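Crispr-associated endoribonuclease CAS2 (Thermococcus onnurineus, PDB 5G4D) probably cleaves single-stranded RNA with magnesium and, as a homodimer thought to join Cas1, serves the adaptation stage of CRISPR immunity. Local coordinates at residues Y5-Y10 / Y66-M71; K21-R26 / E46-G51. All coordinates share one frame; numbering follows the deposited sequence.

Interaction 1 (Y5-Y10 / Y66-M71); sequences YVVIVY and YKLRSM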
loop_
_atom_site.group_PDB
_atom_site.type_symbol
_atom_site.label_atom_id
_atom_site.label_comp_id
_atom_site.label_asym_id
_atom_site.label_seq_id
_atom_site.Cartn_x
_atom_site.Cartn_y
_atom_site.Cartn_z
ATOM N N TYR A 5 -5.505 13.036 -2.429
ATOM C CA TYR A 5 -4.371 12.214 -2.825
ATOM C C TYR A 5 -4.677 10.775 -2.431
ATOM O O TYR A 5 -5.135 10.528 -1.316
ATOM C CB TYR A 5 -3.086 12.700 -2.135
ATOM C CG TYR A 5 -1.824 12.191 -2.767
ATOM C CD1 TYR A 5 -1.319 10.934 -2.442
ATOM C CD2 TYR A 5 -1.120 12.966 -3.686
ATOM C CE1 TYR A 5 -0.166 10.453 -3.033
ATOM C CE2 TYR A 5 0.037 12.496 -4.278
ATOM C CZ TYR A 5 0.509 11.235 -3.953
ATOM O OH TYR A 5 1.655 10.748 -4.531
ATOM N N VAL A 6 -4.448 9.827 -3.338
ATOM C CA VAL A 6 -4.804 8.440 -3.046
ATOM C C VAL A 6 -3.573 7.544 -3.084
ATOM O O VAL A 6 -2.609 7.782 -3.821
ATOM C CB VAL A 6 -5.886 7.895 -4.009
ATOM C CG1 VAL A 6 -7.213 8.622 -3.782
ATOM C CG2 VAL A 6 -5.422 8.005 -5.466
ATOM N N VAL A 7 -3.611 6.505 -2.257
ATOM C CA VAL A 7 -2.699 5.367 -2.363
ATOM C C VAL A 7 -3.585 4.157 -2.566
ATOM O O VAL A 7 -4.480 3.904 -1.750
ATOM C CB VAL A 7 -1.817 5.177 -1.115
ATOM C CG1 VAL A 7 -0.973 3.898 -1.263
ATOM C CG2 VAL A 7 -0.944 6.398 -0.851
ATOM N N ILE A 8 -3.357 3.416 -3.649
ATOM C CA ILE A 8 -4.190 2.266 -3.983
ATOM C C ILE A 8 -3.339 1.006 -3.927
ATOM O O ILE A 8 -2.285 0.930 -4.571
ATOM C CB ILE A 8 -4.842 2.408 -5.368
ATOM C CG1 ILE A 8 -5.726 3.653 -5.399
ATOM C CG2 ILE A 8 -5.655 1.148 -5.691
ATOM C CD1 ILE A 8 -6.599 3.727 -6.647
ATOM N N VAL A 9 -3.799 0.021 -3.164
ATOM C CA VAL A 9 -3.164 -1.295 -3.111
ATOM C C VAL A 9 -4.207 -2.320 -3.526
ATOM O O VAL A 9 -5.395 -2.156 -3.231
ATOM C CB VAL A 9 -2.608 -1.613 -1.705
ATOM C CG1 VAL A 9 -1.542 -0.611 -1.324
ATOM C CG2 VAL A 9 -3.734 -1.612 -0.674
ATOM N N TYR A 10 -3.784 -3.367 -4.228
ATOM C CA TYR A 10 -4.779 -4.324 -4.704
ATOM C C TYR A 10 -4.236 -5.742 -4.655
ATOM O O TYR A 10 -3.040 -5.990 -4.814
ATOM C CB TYR A 10 -5.282 -4.004 -6.120
ATOM C CG TYR A 10 -4.215 -3.880 -7.182
ATOM C CD1 TYR A 10 -3.620 -2.659 -7.454
ATOM C CD2 TYR A 10 -3.825 -4.985 -7.938
ATOM C CE1 TYR A 10 -2.652 -2.530 -8.419
ATOM C CE2 TYR A 10 -2.859 -4.867 -8.923
ATOM C CZ TYR A 10 -2.282 -3.635 -9.164
ATOM O OH TYR A 10 -1.324 -3.490 -10.141
ATOM N N TYR A 66 -6.707 4.267 -0.033
ATOM C CA TYR A 66 -6.491 5.232 1.042
ATOM C C TYR A 66 -6.705 6.634 0.495
ATOM O O TYR A 66 -6.165 6.973 -0.562
ATOM C CB TYR A 66 -5.074 5.098 1.597
ATOM C CG TYR A 66 -4.810 3.760 2.255
ATOM C CD1 TYR A 66 -5.214 3.523 3.560
ATOM C CD2 TYR A 66 -4.155 2.736 1.565
ATOM C CE1 TYR A 66 -4.979 2.305 4.168
ATOM C CE2 TYR A 66 -3.922 1.510 2.158
ATOM C CZ TYR A 66 -4.338 1.305 3.466
ATOM O OH TYR A 66 -4.108 0.091 4.066
ATOM N N LYS A 67 -7.495 7.456 1.210
ATOM C CA LYS A 67 -7.857 8.793 0.748
ATOM C C LYS A 67 -7.220 9.805 1.693
ATOM O O LYS A 67 -7.575 9.852 2.880
ATOM C CB LYS A 67 -9.370 8.972 0.694
ATOM C CG LYS A 67 -10.078 7.903 -0.113
ATOM C CD LYS A 67 -11.578 7.937 0.105
ATOM C CE LYS A 67 -12.271 7.409 -1.130
ATOM N NZ LYS A 67 -13.731 7.043 -0.968
ATOM N N LEU A 68 -6.274 10.587 1.158
ATOM C CA LEU A 68 -5.423 11.465 1.954
ATOM C C LEU A 68 -5.571 12.910 1.496
ATOM O O LEU A 68 -6.045 13.186 0.394
ATOM C CB LEU A 68 -3.954 11.035 1.871
ATOM C CG LEU A 68 -3.726 9.536 2.095
ATOM C CD1 LEU A 68 -2.299 9.152 1.763
ATOM C CD2 LEU A 68 -4.067 9.159 3.530
ATOM N N ARG A 69 -5.159 13.836 2.363
ATOM C CA ARG A 69 -5.365 15.257 2.099
ATOM C C ARG A 69 -4.327 15.816 1.141
ATOM O O ARG A 69 -4.602 16.785 0.420
ATOM C CB ARG A 69 -5.333 16.025 3.420
ATOM C CG ARG A 69 -6.484 15.647 4.314
ATOM C CD ARG A 69 -6.254 16.089 5.762
ATOM N NE ARG A 69 -7.377 15.692 6.592
ATOM C CZ ARG A 69 -8.556 16.309 6.550
ATOM N NH1 ARG A 69 -8.728 17.318 5.719
ATOM N NH2 ARG A 69 -9.570 15.914 7.312
ATOM N N SER A 70 -3.151 15.202 1.115
ATOM C CA SER A 70 -2.031 15.621 0.288
ATOM C C SER A 70 -1.074 14.446 0.207
ATOM O O SER A 70 -1.261 13.425 0.880
ATOM C CB SER A 70 -1.333 16.849 0.877
ATOM O OG SER A 70 -0.812 16.536 2.158
ATOM N N MET A 71 -0.024 14.608 -0.589
ATOM C CA MET A 71 0.961 13.552 -0.738
ATOM C C MET A 71 1.582 13.231 0.619
ATOM O O MET A 71 2.055 14.148 1.316
ATOM C CB MET A 71 2.038 13.958 -1.737
ATOM C CG MET A 71 3.066 12.880 -2.001
ATOM S SD MET A 71 4.342 13.455 -3.137
ATOM C CE MET A 71 3.774 12.906 -4.728
#
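Met71 lays its own backbone over the ring of Tyr5: its CA stands 3.6 Å from the ring centroid and only 8° off the ring normal, a CH-pi contact made by the main chain. The Tyr5 ring is set by its first torsion, with CG anti to the backbone N (chi1 -163°); the chain, leaving the strand at Arg69 and Ser70, turns aside across its end and carries the Met71 backbone over that ring. The Met71 side chain then runs along the ring toward its hydroxyl end, CB 3.5 Å from Tyr5 CE2 and CG next to CZ, before SD makes an oblique Met-aromatic contact 5.3 Å from the centroid. The ring's hydroxyl is hydrogen-bonded to Glu37.

Beside this contact runs an antiparallel ladder. Tyr5 and Leu68 form one hydrogen-bonded pair, with Tyr5 N to Leu68 O at 2.9 Å and Leu68 N to Tyr5 O at 2.7 Å; Val7 and Tyr66 form the next. Between them Val6 faces Lys67 as a non-hydrogen-bonded pair, and Val6 CA adds a CA-H...O contact of 3.2 Å to Tyr66 O. Val7 CG2 meets Leu68 CD1 at 4.0 Å, on the same sheet face as the two tyrosines, while Tyr66 brings its edge close to Val7 O, and Tyr66 CE2 lies 4.2 Å from Val9 CG2, obliquely. Its hydroxyl bonds to Glu37 of the second subunit, and Lys67 NZ forms a salt bridge with Glu75 of that subunit. Strand 62-68 illustrates how an edge strand can be extended by a partner subunit, an arrangement typical of the ferredoxin-like Cas2 dimer.

Interaction 2 (K21-R26 / E46-G51); sequences KKFLRR and ERIKAG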
loop_
_atom_site.group_PDB
_atom_site.type_symbol
_atom_site.label_atom_id
_atom_site.label_comp_id
_atom_site.label_asym_id
_atom_site.label_seq_id
_atom_site.Cartn_x
_atom_site.Cartn_y
_atom_site.Cartn_z
ATOM N N LYS A 21 -3.504 -3.495 -13.334
ATOM C CA LYS A 21 -2.244 -2.761 -13.417
ATOM C C LYS A 21 -2.235 -1.802 -14.606
ATOM O O LYS A 21 -1.877 -0.625 -14.474
ATOM C CB LYS A 21 -1.079 -3.750 -13.513
ATOM C CG LYS A 21 0.287 -3.093 -13.718
ATOM C CD LYS A 21 1.399 -4.147 -13.800
ATOM C CE LYS A 21 1.232 -5.043 -15.022
ATOM N NZ LYS A 21 2.406 -5.957 -15.234
ATOM N N LYS A 22 -2.625 -2.292 -15.789
ATOM C CA LYS A 22 -2.570 -1.449 -16.981
ATOM C C LYS A 22 -3.525 -0.267 -16.872
ATOM O O LYS A 22 -3.192 0.846 -17.297
ATOM C CB LYS A 22 -2.876 -2.281 -18.237
ATOM C CG LYS A 22 -2.559 -1.562 -19.545
ATOM C CD LYS A 22 -2.536 -2.538 -20.733
ATOM C CE LYS A 22 -3.913 -3.136 -21.002
ATOM N NZ LYS A 22 -4.936 -2.105 -21.355
ATOM N N PHE A 23 -4.707 -0.483 -16.285
ATOM C CA PHE A 23 -5.659 0.612 -16.097
ATOM C C PHE A 23 -5.108 1.661 -15.140
ATOM O O PHE A 23 -5.197 2.867 -15.402
ATOM C CB PHE A 23 -6.997 0.069 -15.586
ATOM C CG PHE A 23 -7.984 1.141 -15.176
ATOM C CD1 PHE A 23 -8.693 1.855 -16.130
ATOM C CD2 PHE A 23 -8.214 1.418 -13.835
ATOM C CE1 PHE A 23 -9.605 2.838 -15.756
ATOM C CE2 PHE A 23 -9.114 2.405 -13.445
ATOM C CZ PHE A 23 -9.820 3.114 -14.412
ATOM N N LEU A 24 -4.550 1.227 -14.007
ATOM C CA LEU A 24 -4.094 2.208 -13.027
ATOM C C LEU A 24 -2.874 2.977 -13.524
ATOM O O LEU A 24 -2.677 4.137 -13.139
ATOM C CB LEU A 24 -3.813 1.523 -11.687
ATOM C CG LEU A 24 -5.076 1.103 -10.916
ATOM C CD1 LEU A 24 -4.681 0.363 -9.646
ATOM C CD2 LEU A 24 -5.988 2.279 -10.568
ATOM N N ARG A 25 -2.063 2.372 -14.399
ATOM C CA ARG A 25 -0.927 3.093 -14.967
ATOM C C ARG A 25 -1.381 4.287 -15.791
ATOM O O ARG A 25 -0.631 5.257 -15.947
ATOM C CB ARG A 25 -0.066 2.164 -15.827
ATOM C CG ARG A 25 0.770 1.175 -15.048
ATOM C CD ARG A 25 1.725 0.412 -15.961
ATOM N NE ARG A 25 2.727 1.275 -16.584
ATOM C CZ ARG A 25 3.510 0.900 -17.593
ATOM N NH1 ARG A 25 3.400 -0.320 -18.102
ATOM N NH2 ARG A 25 4.398 1.747 -18.103
ATOM N N ARG A 26 -2.603 4.246 -16.316
ATOM C CA ARG A 26 -3.135 5.387 -17.046
ATOM C C ARG A 26 -3.653 6.500 -16.141
ATOM O O ARG A 26 -4.104 7.530 -16.654
ATOM C CB ARG A 26 -4.256 4.929 -17.977
ATOM C CG ARG A 26 -3.839 3.884 -18.998
ATOM C CD ARG A 26 -5.053 3.345 -19.735
ATOM N NE ARG A 26 -4.825 3.305 -21.167
ATOM C CZ ARG A 26 -4.502 2.202 -21.834
ATOM N NH1 ARG A 26 -4.385 1.051 -21.194
ATOM N NH2 ARG A 26 -4.298 2.244 -23.149
ATOM N N GLU A 46 -13.882 9.014 -8.917
ATOM C CA GLU A 46 -15.069 8.232 -9.255
ATOM C C GLU A 46 -14.835 7.389 -10.500
ATOM O O GLU A 46 -15.325 6.258 -10.591
ATOM C CB GLU A 46 -16.281 9.145 -9.462
ATOM C CG GLU A 46 -16.778 9.807 -8.195
ATOM C CD GLU A 46 -17.202 8.807 -7.134
ATOM O OE1 GLU A 46 -17.750 7.743 -7.486
ATOM O OE2 GLU A 46 -16.982 9.087 -5.936
ATOM N N ARG A 47 -14.097 7.929 -11.472
ATOM C CA ARG A 47 -13.826 7.193 -12.699
ATOM C C ARG A 47 -12.834 6.066 -12.453
ATOM O O ARG A 47 -12.945 4.989 -13.054
ATOM C CB ARG A 47 -13.306 8.143 -13.777
ATOM C CG ARG A 47 -14.408 8.968 -14.434
ATOM C CD ARG A 47 -13.930 9.671 -15.697
ATOM N NE ARG A 47 -12.754 10.516 -15.482
ATOM C CZ ARG A 47 -12.796 11.710 -14.899
ATOM N NH1 ARG A 47 -13.949 12.175 -14.447
ATOM N NH2 ARG A 47 -11.693 12.432 -14.745
ATOM N N ILE A 48 -11.852 6.299 -11.578
ATOM C CA ILE A 48 -10.925 5.231 -11.211
ATOM C C ILE A 48 -11.673 4.103 -10.513
ATOM O O ILE A 48 -11.486 2.922 -10.826
ATOM C CB ILE A 48 -9.798 5.778 -10.322
ATOM C CG1 ILE A 48 -8.864 6.676 -11.134
ATOM C CG2 ILE A 48 -9.011 4.602 -9.679
ATOM C CD1 ILE A 48 -7.826 7.419 -10.279
ATOM N N LYS A 49 -12.507 4.456 -9.535
ATOM C CA LYS A 49 -13.300 3.450 -8.834
ATOM C C LYS A 49 -14.180 2.670 -9.806
ATOM O O LYS A 49 -14.251 1.437 -9.743
ATOM C CB LYS A 49 -14.142 4.116 -7.746
ATOM C CG LYS A 49 -15.154 3.191 -7.095
ATOM C CD LYS A 49 -15.938 3.911 -6.017
ATOM C CE LYS A 49 -17.132 3.080 -5.566
ATOM N NZ LYS A 49 -17.915 3.793 -4.513
ATOM N N ALA A 50 -14.856 3.370 -10.725
ATOM C CA ALA A 50 -15.726 2.680 -11.677
ATOM C C ALA A 50 -14.929 1.791 -12.627
ATOM O O ALA A 50 -15.375 0.689 -12.976
ATOM C CB ALA A 50 -16.563 3.692 -12.461
ATOM N N GLY A 51 -13.755 2.252 -13.069
ATOM C CA GLY A 51 -12.911 1.408 -13.901
ATOM C C GLY A 51 -12.465 0.150 -13.185
ATOM O O GLY A 51 -12.461 -0.943 -13.765
#
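Phe23 reaches from helix 17-25 to the backbone of helix 42-55 at Gly51. CB leaves the backbone directed at the opposing helix, and CG, held anti to the backbone N (chi1 172°), carries the ring toward helix 42-55. At the far side of the ring CE1 comes to 4.1 Å from Gly51 CA. Its counterpart CE2 meets the carbonyl oxygen Ile48 O at 3.6 Å, approached obliquely. The tip, CZ, lies 3.6 Å from Gly51 CA, with Arg47 O next to it near the ring plane and Gly51 C over one face. The contact is a worked case of a general rule, that a glycine lets an aromatic ring lie against a helix backbone: because Gly51 has no side chain, the ring can come right up to it.

Beside it Leu24 CD2 touches Ile48 CG2 at 3.9 Å, the two side chains crossing at about a right angle. Leu52 and Leu55 pack on Phe23 further along helix 42-55, and the His27 ring meets it too. The segments run antiparallel, 169° between their directions with axes 10.8 Å apart: the paired helices covering one face of a ferredoxin-like sheet.

How the interactions relate
From the N terminus, strand 4-11 comes first and leads into helix 17-25; two strands, 29-32 and 35-40, intervene before helix 42-55, which is followed by strand 62-68. Interaction 2 closes the inner loop by bringing the two helices together. Interaction 1 closes the outer one, joining the first strand to the last of the four-stranded sheet, so the helix contact is nested inside it and the two do not cross. Their centres lie 14 Å apart, on opposite sides of the chain's centre, yet they touch: Ile8 packs on both Leu24 and Ile48, and Tyr10 on Lys21 and Leu24, fastening the helical layer to the sheet.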